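Local coordinates for protein N6 adenine specific DNA methylase (Encephalitozoon cuniculi, PDB 3Q87) that is the catalytic subunit of the Mtq2-Trm112 complex, which methylates the translation termination factor eRF1, and binds S-adenosylmethionine, at residues Lys130-Leu133 against Ala134-Glu138; Tyr11-Met14 against Asp15-Arg19; Val66-Leu70 against Leu71-Asn75; Arg149-Gly153 against Glu154-Ile158. One frame throughout, in Å; residues are numbered along the deposited sequence.

Contact 1: residues Lys130-Leu133 against Ala134-Glu138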
loop_
_atom_site.group_PDB
_atom_site.type_symbol
_atom_site.label_atom_id
_atom_site.label_comp_id
_atom_site.label_asym_id
_atom_site.label_seq_id
_atom_site.Cartn_x
_atom_site.Cartn_y
_atom_site.Cartn_z
ATOM N N LYS B 130 -25.660 3.872 2.436
ATOM C CA LYS B 130 -26.060 5.075 1.719
ATOM C C LYS B 130 -25.323 6.307 2.222
ATOM O O LYS B 130 -24.954 7.165 1.440
ATOM C CB LYS B 130 -27.572 5.279 1.815
ATOM C CG LYS B 130 -28.361 4.258 1.028
ATOM C CD LYS B 130 -29.834 4.622 0.954
ATOM C CE LYS B 130 -30.604 3.589 0.144
ATOM N NZ LYS B 130 -31.959 4.079 -0.227
ATOM N N GLU B 131 -25.115 6.398 3.532
ATOM C CA GLU B 131 -24.320 7.489 4.081
ATOM C C GLU B 131 -22.866 7.390 3.606
ATOM O O GLU B 131 -22.194 8.402 3.416
ATOM C CB GLU B 131 -24.380 7.495 5.608
ATOM C CG GLU B 131 -25.757 7.783 6.173
ATOM C CD GLU B 131 -25.769 7.844 7.695
ATOM O OE1 GLU B 131 -24.682 7.764 8.314
ATOM O OE2 GLU B 131 -26.870 7.971 8.273
ATOM N N VAL B 132 -22.382 6.166 3.414
ATOM C CA VAL B 132 -21.035 5.970 2.901
ATOM C C VAL B 132 -20.957 6.447 1.453
ATOM O O VAL B 132 -20.052 7.187 1.083
ATOM C CB VAL B 132 -20.567 4.484 3.001
ATOM C CG1 VAL B 132 -19.116 4.342 2.487
ATOM C CG2 VAL B 132 -20.691 3.966 4.438
ATOM N N LEU B 133 -21.907 6.019 0.630
ATOM C CA LEU B 133 -21.968 6.490 -0.751
ATOM C C LEU B 133 -21.976 8.015 -0.820
ATOM O O LEU B 133 -21.240 8.620 -1.594
ATOM C CB LEU B 133 -23.208 5.946 -1.440
ATOM C CG LEU B 133 -23.209 4.444 -1.674
ATOM C CD1 LEU B 133 -24.564 4.030 -2.220
ATOM C CD2 LEU B 133 -22.078 4.080 -2.633
ATOM N N ALA B 134 -22.823 8.626 -0.002
ATOM C CA ALA B 134 -22.939 10.075 0.028
ATOM C C ALA B 134 -21.606 10.742 0.362
ATOM O O ALA B 134 -21.186 11.700 -0.304
ATOM C CB ALA B 134 -24.021 10.494 1.029
ATOM N N ARG B 135 -20.932 10.235 1.390
ATOM C CA ARG B 135 -19.666 10.836 1.808
ATOM C C ARG B 135 -18.634 10.741 0.702
ATOM O O ARG B 135 -17.818 11.647 0.521
ATOM C CB ARG B 135 -19.137 10.177 3.077
ATOM C CG ARG B 135 -19.725 10.742 4.354
ATOM C CD ARG B 135 -19.071 10.095 5.552
ATOM N NE ARG B 135 -19.720 10.466 6.802
ATOM C CZ ARG B 135 -19.118 11.098 7.802
ATOM N NH1 ARG B 135 -17.844 11.433 7.707
ATOM N NH2 ARG B 135 -19.799 11.388 8.896
ATOM N N LEU B 136 -18.676 9.628 -0.023
ATOM C CA LEU B 136 -17.776 9.380 -1.135
ATOM C C LEU B 136 -18.054 10.360 -2.257
ATOM O O LEU B 136 -17.133 10.860 -2.889
ATOM C CB LEU B 136 -17.928 7.939 -1.636
ATOM C CG LEU B 136 -17.214 6.866 -0.813
ATOM C CD1 LEU B 136 -17.612 5.474 -1.275
ATOM C CD2 LEU B 136 -15.689 7.048 -0.879
ATOM N N GLU B 137 -19.334 10.628 -2.504
ATOM C CA GLU B 137 -19.715 11.583 -3.532
ATOM C C GLU B 137 -19.161 12.951 -3.186
ATOM O O GLU B 137 -18.633 13.654 -4.046
ATOM C CB GLU B 137 -21.241 11.668 -3.648
ATOM C CG GLU B 137 -21.889 10.373 -4.080
ATOM C CD GLU B 137 -21.430 9.929 -5.455
ATOM O OE1 GLU B 137 -20.950 10.785 -6.229
ATOM O OE2 GLU B 137 -21.556 8.726 -5.769
ATOM N N GLU B 138 -19.289 13.323 -1.916
ATOM C CA GLU B 138 -18.761 14.588 -1.428
ATOM C C GLU B 138 -17.252 14.703 -1.628
ATOM O O GLU B 138 -16.706 15.800 -1.671
ATOM C CB GLU B 138 -19.095 14.763 0.048
ATOM C CG GLU B 138 -20.571 14.890 0.344
ATOM C CD GLU B 138 -20.865 14.831 1.836
ATOM O OE1 GLU B 138 -19.939 15.095 2.638
ATOM O OE2 GLU B 138 -22.022 14.518 2.207
#

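Contact 2: residues Tyr11-Met14 against Asp15-Arg19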
loop_
_atom_site.group_PDB
_atom_site.type_symbol
_atom_site.label_atom_id
_atom_site.label_comp_id
_atom_site.label_asym_id
_atom_site.label_seq_id
_atom_site.Cartn_x
_atom_site.Cartn_y
_atom_site.Cartn_z
ATOM N N TYR B 11 -14.377 -13.095 0.769
ATOM C CA TYR B 11 -14.608 -13.752 -0.517
ATOM C C TYR B 11 -15.605 -13.033 -1.442
ATOM O O TYR B 11 -15.516 -13.156 -2.657
ATOM C CB TYR B 11 -14.969 -15.227 -0.318
ATOM C CG TYR B 11 -13.809 -16.001 0.256
ATOM C CD1 TYR B 11 -12.590 -16.042 -0.410
ATOM C CD2 TYR B 11 -13.916 -16.667 1.466
ATOM C CE1 TYR B 11 -11.511 -16.745 0.103
ATOM C CE2 TYR B 11 -12.838 -17.361 1.994
ATOM C CZ TYR B 11 -11.643 -17.400 1.304
ATOM O OH TYR B 11 -10.565 -18.094 1.812
ATOM N N THR B 12 -16.540 -12.278 -0.884
ATOM C CA THR B 12 -17.408 -11.481 -1.746
ATOM C C THR B 12 -16.637 -10.294 -2.360
ATOM O O THR B 12 -16.861 -9.932 -3.512
ATOM C CB THR B 12 -18.695 -10.984 -1.031
ATOM O OG1 THR B 12 -18.436 -9.745 -0.372
ATOM C CG2 THR B 12 -19.181 -11.995 -0.016
ATOM N N LEU B 13 -15.727 -9.693 -1.597
ATOM C CA LEU B 13 -14.854 -8.665 -2.160
ATOM C C LEU B 13 -13.995 -9.286 -3.264
ATOM O O LEU B 13 -13.925 -8.768 -4.378
ATOM C CB LEU B 13 -13.999 -7.992 -1.065
ATOM C CG LEU B 13 -13.012 -6.882 -1.476
ATOM C CD1 LEU B 13 -13.668 -5.854 -2.376
ATOM C CD2 LEU B 13 -12.361 -6.189 -0.249
ATOM N N MET B 14 -13.379 -10.424 -2.968
ATOM C CA MET B 14 -12.542 -11.094 -3.952
ATOM C C MET B 14 -13.315 -11.451 -5.224
ATOM O O MET B 14 -12.800 -11.284 -6.332
ATOM C CB MET B 14 -11.903 -12.343 -3.349
ATOM C CG MET B 14 -10.908 -12.011 -2.247
ATOM S SD MET B 14 -10.105 -13.453 -1.492
ATOM C CE MET B 14 -9.018 -14.012 -2.813
ATOM N N ASP B 15 -14.540 -11.945 -5.064
ATOM C CA ASP B 15 -15.363 -12.302 -6.216
ATOM C C ASP B 15 -15.634 -11.077 -7.085
ATOM O O ASP B 15 -15.511 -11.143 -8.307
ATOM C CB ASP B 15 -16.689 -12.949 -5.791
ATOM C CG ASP B 15 -16.532 -14.410 -5.372
ATOM O OD1 ASP B 15 -15.435 -14.992 -5.553
ATOM O OD2 ASP B 15 -17.518 -14.978 -4.855
ATOM N N ALA B 16 -15.978 -9.954 -6.459
ATOM C CA ALA B 16 -16.220 -8.738 -7.229
ATOM C C ALA B 16 -14.966 -8.225 -7.956
ATOM O O ALA B 16 -15.048 -7.776 -9.106
ATOM C CB ALA B 16 -16.837 -7.657 -6.365
ATOM N N LEU B 17 -13.815 -8.290 -7.286
ATOM C CA LEU B 17 -12.544 -7.873 -7.881
ATOM C C LEU B 17 -12.231 -8.743 -9.084
ATOM O O LEU B 17 -11.717 -8.276 -10.103
ATOM C CB LEU B 17 -11.401 -7.978 -6.866
ATOM C CG LEU B 17 -11.437 -6.969 -5.706
ATOM C CD1 LEU B 17 -10.426 -7.336 -4.646
ATOM C CD2 LEU B 17 -11.192 -5.551 -6.209
ATOM N N GLU B 18 -12.547 -10.021 -8.957
ATOM C CA GLU B 18 -12.266 -10.958 -10.025
ATOM C C GLU B 18 -13.029 -10.588 -11.298
ATOM O O GLU B 18 -12.480 -10.654 -12.399
ATOM C CB GLU B 18 -12.605 -12.384 -9.581
ATOM C CG GLU B 18 -12.094 -13.445 -10.528
ATOM C CD GLU B 18 -10.596 -13.369 -10.721
ATOM O OE1 GLU B 18 -9.889 -12.895 -9.797
ATOM O OE2 GLU B 18 -10.120 -13.787 -11.801
ATOM N N ARG B 19 -14.284 -10.183 -11.143
ATOM C CA ARG B 19 -15.133 -9.893 -12.290
ATOM C C ARG B 19 -14.716 -8.596 -12.961
ATOM O O ARG B 19 -14.872 -8.444 -14.174
ATOM C CB ARG B 19 -16.610 -9.840 -11.885
ATOM C CG ARG B 19 -17.078 -11.108 -11.188
ATOM C CD ARG B 19 -18.585 -11.132 -10.982
ATOM N NE ARG B 19 -18.931 -11.590 -9.638
ATOM C CZ ARG B 19 -19.409 -10.799 -8.678
ATOM N NH1 ARG B 19 -19.619 -9.505 -8.912
ATOM N NH2 ARG B 19 -19.687 -11.302 -7.481
#

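Contact 3: residues Val66-Leu70 against Leu71-Asn75. With SAM (S-adenosylmethionine), chain D.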
loop_
_atom_site.group_PDB
_atom_site.type_symbol
_atom_site.label_atom_id
_atom_site.label_comp_id
_atom_site.label_asym_id
_atom_site.label_seq_id
_atom_site.Cartn_x
_atom_site.Cartn_y
_atom_site.Cartn_z
ATOM N N VAL B 66 3.804 -3.060 4.531
ATOM C CA VAL B 66 3.952 -1.826 5.282
ATOM C C VAL B 66 3.025 -1.861 6.480
ATOM O O VAL B 66 1.829 -2.115 6.332
ATOM C CB VAL B 66 3.594 -0.600 4.411
ATOM C CG1 VAL B 66 3.914 0.708 5.162
ATOM C CG2 VAL B 66 4.348 -0.667 3.077
ATOM N N ARG B 67 3.560 -1.645 7.676
ATOM C CA ARG B 67 2.666 -1.448 8.810
ATOM C C ARG B 67 2.327 0.039 8.850
ATOM O O ARG B 67 3.222 0.875 8.951
ATOM C CB ARG B 67 3.282 -1.896 10.127
ATOM C CG ARG B 67 2.426 -1.455 11.301
ATOM C CD ARG B 67 2.747 -2.186 12.558
ATOM N NE ARG B 67 1.756 -1.918 13.600
ATOM C CZ ARG B 67 2.010 -1.238 14.712
ATOM N NH1 ARG B 67 3.222 -0.747 14.922
ATOM N NH2 ARG B 67 1.054 -1.043 15.609
ATOM N N ALA B 68 1.046 0.368 8.717
ATOM C CA ALA B 68 0.639 1.766 8.618
ATOM C C ALA B 68 -0.788 1.962 9.087
ATOM O O ALA B 68 -1.587 1.027 9.068
ATOM C CB ALA B 68 0.776 2.254 7.185
ATOM N N ASP B 69 -1.099 3.195 9.482
ATOM C CA ASP B 69 -2.447 3.578 9.893
ATOM C C ASP B 69 -3.124 4.209 8.677
ATOM O O ASP B 69 -2.782 5.321 8.274
ATOM C CB ASP B 69 -2.359 4.560 11.078
ATOM C CG ASP B 69 -3.707 4.809 11.755
ATOM O OD1 ASP B 69 -4.766 4.542 11.147
ATOM O OD2 ASP B 69 -3.694 5.277 12.906
ATOM N N LEU B 70 -4.052 3.478 8.065
ATOM C CA LEU B 70 -4.678 3.924 6.828
ATOM C C LEU B 70 -3.615 4.396 5.823
ATOM O O LEU B 70 -2.706 3.636 5.514
ATOM C CB LEU B 70 -5.720 5.009 7.096
ATOM C CG LEU B 70 -6.933 4.619 7.951
ATOM C CD1 LEU B 70 -7.917 5.786 8.021
ATOM C CD2 LEU B 70 -7.635 3.380 7.420
ATOM N N LEU B 71 -3.699 5.653 5.372
ATOM C CA LEU B 71 -2.928 6.111 4.216
ATOM C C LEU B 71 -1.873 7.186 4.501
ATOM O O LEU B 71 -1.193 7.630 3.579
ATOM C CB LEU B 71 -3.885 6.624 3.130
ATOM C CG LEU B 71 -5.058 5.709 2.739
ATOM C CD1 LEU B 71 -6.133 6.483 1.978
ATOM C CD2 LEU B 71 -4.576 4.547 1.928
ATOM N N CYS B 72 -1.732 7.584 5.764
ATOM C CA CYS B 72 -0.865 8.705 6.149
ATOM C C CYS B 72 0.557 8.594 5.626
ATOM O O CYS B 72 1.184 9.604 5.287
ATOM C CB CYS B 72 -0.814 8.853 7.680
ATOM S SG CYS B 72 -2.410 8.713 8.526
ATOM N N SER B 73 1.075 7.371 5.576
ATOM C CA SER B 73 2.448 7.152 5.140
ATOM C C SER B 73 2.517 6.702 3.678
ATOM O O SER B 73 3.573 6.290 3.185
ATOM C CB SER B 73 3.105 6.103 6.033
ATOM O OG SER B 73 2.390 4.879 5.953
ATOM N N ILE B 74 1.387 6.789 2.992
ATOM C CA ILE B 74 1.313 6.402 1.593
ATOM C C ILE B 74 1.182 7.624 0.699
ATOM O O ILE B 74 0.338 8.491 0.926
ATOM C CB ILE B 74 0.099 5.448 1.319
ATOM C CG1 ILE B 74 0.168 4.210 2.216
ATOM C CG2 ILE B 74 0.055 5.038 -0.158
ATOM C CD1 ILE B 74 1.515 3.443 2.123
ATOM N N ASN B 75 2.020 7.694 -0.325
ATOM C CA ASN B 75 1.854 8.697 -1.372
ATOM C C ASN B 75 0.778 8.238 -2.355
ATOM O O ASN B 75 1.030 7.381 -3.199
ATOM C CB ASN B 75 3.180 8.893 -2.097
ATOM C CG ASN B 75 3.112 9.953 -3.174
ATOM O OD1 ASN B 75 2.140 10.707 -3.277
ATOM N ND2 ASN B 75 4.159 10.021 -3.988
HETATM N N SAM D . -8.185 -7.968 3.987
HETATM C CA SAM D . -8.556 -8.957 5.008
HETATM C C SAM D . -9.750 -9.778 4.501
HETATM O O SAM D . -10.000 -10.902 4.939
HETATM O OXT SAM D . -10.499 -9.336 3.632
HETATM C CB SAM D . -8.791 -8.367 6.427
HETATM C CG SAM D . -10.011 -7.467 6.742
HETATM S SD SAM D . -10.329 -7.026 8.507
HETATM C CE SAM D . -12.127 -6.876 8.562
HETATM C "C5'" SAM D . -9.848 -5.283 8.603
HETATM C "C4'" SAM D . -8.331 -5.187 8.602
HETATM O "O4'" SAM D . -7.941 -3.829 8.728
HETATM C "C3'" SAM D . -7.687 -5.948 9.751
HETATM O "O3'" SAM D . -6.633 -6.726 9.231
HETATM C "C2'" SAM D . -7.132 -4.870 10.660
HETATM O "O2'" SAM D . -5.938 -5.229 11.315
HETATM C "C1'" SAM D . -6.891 -3.752 9.672
HETATM N N9 SAM D . -6.966 -2.424 10.263
HETATM C C8 SAM D . -7.714 -1.984 11.331
HETATM N N7 SAM D . -7.459 -0.667 11.494
HETATM C C5 SAM D . -6.568 -0.278 10.532
HETATM C C6 SAM D . -5.972 0.929 10.215
HETATM N N6 SAM D . -6.253 2.011 10.934
HETATM N N1 SAM D . -5.089 1.008 9.151
HETATM C C2 SAM D . -4.789 -0.108 8.387
HETATM N N3 SAM D . -5.391 -1.310 8.706
HETATM C C4 SAM D . -6.252 -1.383 9.754
#

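Contact 4: residues Arg149-Gly153 against Glu154-Ile158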
loop_
_atom_site.group_PDB
_atom_site.type_symbol
_atom_site.label_atom_id
_atom_site.label_comp_id
_atom_site.label_asym_id
_atom_site.label_seq_id
_atom_site.Cartn_x
_atom_site.Cartn_y
_atom_site.Cartn_z
ATOM N N ARG B 149 -24.631 -9.079 -1.113
ATOM C CA ARG B 149 -24.634 -10.500 -0.807
ATOM C C ARG B 149 -24.901 -10.714 0.673
ATOM O O ARG B 149 -24.235 -10.129 1.530
ATOM C CB ARG B 149 -23.309 -11.142 -1.226
ATOM C CG ARG B 149 -23.281 -12.657 -1.110
ATOM C CD ARG B 149 -21.908 -13.214 -1.419
ATOM N NE ARG B 149 -21.587 -13.146 -2.846
ATOM C CZ ARG B 149 -20.459 -13.603 -3.390
ATOM N NH1 ARG B 149 -19.524 -14.159 -2.633
ATOM N NH2 ARG B 149 -20.262 -13.502 -4.699
ATOM N N LYS B 150 -25.906 -11.531 0.968
ATOM C CA LYS B 150 -26.189 -11.921 2.342
ATOM C C LYS B 150 -25.238 -13.049 2.704
ATOM O O LYS B 150 -25.083 -13.998 1.940
ATOM C CB LYS B 150 -27.642 -12.402 2.487
ATOM C CG LYS B 150 -28.003 -12.911 3.888
ATOM C CD LYS B 150 -28.457 -11.776 4.795
ATOM C CE LYS B 150 -28.191 -12.076 6.271
ATOM N NZ LYS B 150 -28.387 -10.858 7.124
ATOM N N ILE B 151 -24.594 -12.935 3.860
ATOM C CA ILE B 151 -23.700 -13.980 4.345
ATOM C C ILE B 151 -24.142 -14.314 5.760
ATOM O O ILE B 151 -25.101 -13.722 6.257
ATOM C CB ILE B 151 -22.221 -13.513 4.340
ATOM C CG1 ILE B 151 -21.983 -12.480 5.442
ATOM C CG2 ILE B 151 -21.846 -12.918 2.989
ATOM C CD1 ILE B 151 -20.560 -11.962 5.506
ATOM N N LEU B 152 -23.459 -15.260 6.404
ATOM C CA LEU B 152 -23.738 -15.595 7.804
ATOM C C LEU B 152 -23.573 -14.389 8.717
ATOM O O LEU B 152 -22.450 -13.968 9.000
ATOM C CB LEU B 152 -22.793 -16.694 8.290
ATOM C CG LEU B 152 -23.059 -18.082 7.732
ATOM C CD1 LEU B 152 -21.902 -18.986 8.073
ATOM C CD2 LEU B 152 -24.376 -18.625 8.283
ATOM N N GLY B 153 -24.680 -13.830 9.188
ATOM C CA GLY B 153 -24.589 -12.726 10.123
ATOM C C GLY B 153 -25.130 -11.413 9.606
ATOM O O GLY B 153 -25.865 -10.736 10.311
ATOM N N GLU B 154 -24.767 -11.034 8.383
ATOM C CA GLU B 154 -25.272 -9.779 7.821
ATOM C C GLU B 154 -25.237 -9.747 6.303
ATOM O O GLU B 154 -25.029 -10.766 5.648
ATOM C CB GLU B 154 -24.521 -8.567 8.404
ATOM C CG GLU B 154 -25.248 -7.223 8.207
ATOM C CD GLU B 154 -25.062 -6.275 9.382
ATOM O OE1 GLU B 154 -24.640 -6.738 10.464
ATOM O OE2 GLU B 154 -25.348 -5.069 9.232
ATOM N N THR B 155 -25.468 -8.569 5.744
ATOM C CA THR B 155 -25.437 -8.410 4.301
ATOM C C THR B 155 -24.273 -7.505 3.923
ATOM O O THR B 155 -24.077 -6.443 4.505
ATOM C CB THR B 155 -26.752 -7.828 3.763
ATOM O OG1 THR B 155 -26.890 -6.474 4.208
ATOM C CG2 THR B 155 -27.938 -8.634 4.271
ATOM N N VAL B 156 -23.508 -7.936 2.936
ATOM C CA VAL B 156 -22.300 -7.238 2.550
ATOM C C VAL B 156 -22.530 -6.389 1.305
ATOM O O VAL B 156 -23.148 -6.850 0.343
ATOM C CB VAL B 156 -21.185 -8.256 2.263
ATOM C CG1 VAL B 156 -20.079 -7.620 1.456
ATOM C CG2 VAL B 156 -20.659 -8.818 3.553
ATOM N N TYR B 157 -22.026 -5.156 1.325
ATOM C CA TYR B 157 -22.057 -4.277 0.160
ATOM C C TYR B 157 -20.653 -3.926 -0.319
ATOM O O TYR B 157 -19.821 -3.440 0.447
ATOM C CB TYR B 157 -22.813 -2.989 0.482
ATOM C CG TYR B 157 -24.231 -3.215 0.966
ATOM C CD1 TYR B 157 -25.320 -2.951 0.139
ATOM C CD2 TYR B 157 -24.481 -3.694 2.243
ATOM C CE1 TYR B 157 -26.620 -3.157 0.573
ATOM C CE2 TYR B 157 -25.781 -3.902 2.691
ATOM C CZ TYR B 157 -26.845 -3.631 1.851
ATOM O OH TYR B 157 -28.132 -3.835 2.288
ATOM N N ILE B 158 -20.391 -4.172 -1.592
ATOM C CA ILE B 158 -19.119 -3.787 -2.177
ATOM C C ILE B 158 -19.265 -2.507 -2.985
ATOM O O ILE B 158 -19.938 -2.462 -4.017
ATOM C CB ILE B 158 -18.544 -4.901 -3.038
ATOM C CG1 ILE B 158 -18.237 -6.112 -2.147
ATOM C CG2 ILE B 158 -17.303 -4.403 -3.790
ATOM C CD1 ILE B 158 -17.960 -7.354 -2.928
#

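Contact 1: residues Lys130-Leu133 against Ala134-Glu138
Val132 and Leu136 stand one turn apart on helix 129-138 and meet through single methyl branches. CG1 of Val132 lies 4.2 Å from CD1 of Leu136. This is the buried, packed side of the helix. Leu136 turns CG away from its own carbonyl carbon (chi1 -79°), which lays CG back along the helix, 3.4 Å from Val132 O. Leu136 N donates to that same Val132 O at 3.0 Å. Val132, Leu133 and Leu136 all press on Ile159 of strand 155-162, Leu133 also on Ile145 of strand 142-150, and Leu136 on Val111 of helix 105-113. The other backbone bonds repeat the four-residue step: Ala134 N to Lys130 O, Arg135 N to Glu131 O, and Glu137 N to Leu133 O.

The loose part is the exposed side, at Lys130 and Ala134. CB of Ala134 lies 3.5 Å from Lys130 O. Glu137 is exposed too, but it bends at chi2 (-62°) and folds closely over the backbone, with its CG 3.1 Å from Leu133 O. Glu131 and Arg135 carry opposite charges one turn apart but form no bridge: OE1 of Glu131 is 5.8 Å from NE of Arg135. Glu131 forms a salt bridge with Arg104 instead, and the carboxylate of Glu137 is hydrogen-bonded to the hydroxyl of Thr143. The ion pairs of Arg135 with Asp108 and Asp112 are long and weak. The result is an amphipathic helix that connects strand 118-124 to the outer strand 142-150 and packs on the sheet, as in Rossmann-like methyltransferases.

Contact 2: residues Tyr11-Met14 against Asp15-Arg19
Leu13 and Leu17 use different first torsions to meet. Leu13 holds CG opposite its backbone N (chi1 180°), and Leu17 holds CG opposite its carbonyl carbon (chi1 -69°). The two isobutyl groups therefore lean together and cross obliquely. CG of Leu13 is 4.1 Å from CD1 of Leu17, and CD1 of Leu13 is 4.2 Å from CG of Leu17. Leu17 N also donates to Leu13 O at 2.9 Å. Both side chains cover Val83 of strand 81-84, and the side chain of Leu13 touches Asn85, a residue that binds S-adenosylmethionine, and is about 5 Å from the bound cofactor.

Asp15 folds back over the previous turn. Its N donates to Tyr11 O at 2.9 Å. The carboxylate carbon CG of Asp15 also comes within 3.2 Å of Tyr11 O, but the carboxylate and the carbonyl are both acceptors and no bond forms between them. OD2 of Asp15 has its partner in Arg149, a salt bridge to strand 142-150. Met14 packs on Ile37 and Gln40 of helix 36-41, while Thr12 and Ala16 pack on Ile158 of strand 155-162. Helix 8-20 is thus held on several sides, as an N-terminal helix packed against the central sheet of a class I methyltransferase, close to its cofactor site.

Contact 3: residues Val66-Leu70 against Leu71-Asn75
Two overlapping turns fold the chain back after strand 65-67: a type II' turn from Asp69 to Cys72, with Leu70 at a positive phi of 48°, and a type I turn from Leu71 to Ile74. Ile74 N donates to Leu71 O at 2.8 Å within the second turn. Across the fold, CB of Ala68 meets OG of Ser73 at 3.3 Å. The Ser73 hydroxyl is hydrogen-bonded to Thr118 of the partner subunit. SG of Cys72 lies 3.4 Å from Asp69 O. The Leu71 side chain packs on Leu28, Leu30 and Phe110.

The first turn presents two groups to the adenine of S-adenosylmethionine. Asp69 swings its carboxylate opposite its backbone N (chi1 -169°), where OD1 accepts a hydrogen bond from cofactor N6 at 2.9 Å. Leu70 N donates to cofactor N1 at 2.9 Å, and this bond is almost straight (172°). The end of the Leu70 side chain stands above the adenine plane near N1 and N6, with CD2 3.9 Å from cofactor N1. Ala68 O approaches cofactor C2 at 3.5 Å. Arg109 forms a salt bridge to OD1 of Asp69, so one oxygen serves two donors.

The strand and turns also face the partner subunit. Arg67 forms salt bridges with Glu117 and Asp120 of that chain, and strand 65-67 continues the sheet into it. The bonds to N6 and N1 are consistent with selection for adenine, and fit an N1 that is probably unprotonated when bound.

Contact 4: residues Arg149-Gly153 against Glu154-Ile158
Backbone bonds join Arg149 and Val156 as an antiparallel hydrogen-bonded pair. Val156 N reaches Arg149 O at 2.7 Å and almost straight (177°). Arg149 N returns to Val156 O at 3.0 Å, in the carbonyl plane. Nearer the turn, Ile151 N donates to Glu154 O at 2.8 Å, which closes the loop. Arg149 O also receives a weaker CA-H contact from CA of Thr155 at 3.5 Å.

Apolar contacts lie on both faces of the hairpin. Lys150 and Thr155 form a non-hydrogen-bonded pair. Lys150 bends at chi2 (87°), so its chain leans over Thr155. CD of Lys150 meets CG2 of Thr155, though the modelled closeness of the two is doubtful. On the face of Val156, the CD1 methyl of Ile151 meets CG2 of Val156 at 3.7 Å.

The polar ends find partners in neighbouring parts of the chain. The Lys150 chain runs on over the Glu154 backbone, with NZ 3.4 Å from CA of Glu154. NZ of Lys150 stays 6.5 Å from OE1 of Glu154, so no salt bridge forms. OE2 of Glu154 is hydrogen-bonded to Ala126 N. The end of Arg149 meets helix 8-20. The hydroxyls of Thr155 and Tyr157 are both hydrogen-bonded to OE1 of Glu125.

Gly153 takes a positive phi (115°) in the loop. Strands 142-150 and 155-162 form the beta hairpin that ends the sheet of class I methyltransferases, with the last strand inserted antiparallel beside strand 118-124.

Overall arrangement
Along the chain the order is contact 2, contact 3, contact 1, contact 4. Contacts 3 and 4 both reach the seven-stranded sheet, at strand 65-67 and at the closing hairpin. Their centres are 28 Å apart, on opposite sides of the centre of the chain. Contacts 2 and 1 lie on helices 8-20 and 129-138, with centres 22 Å apart. Contacts 2 and 4 touch directly, so the first helix is tied to the hairpin. Contact 1 leads through strand 142-150 into contact 4. Contact 3 binds the cofactor adenine and the partner subunit, while a side chain of contact 2 lies about 5 Å from the cofactor.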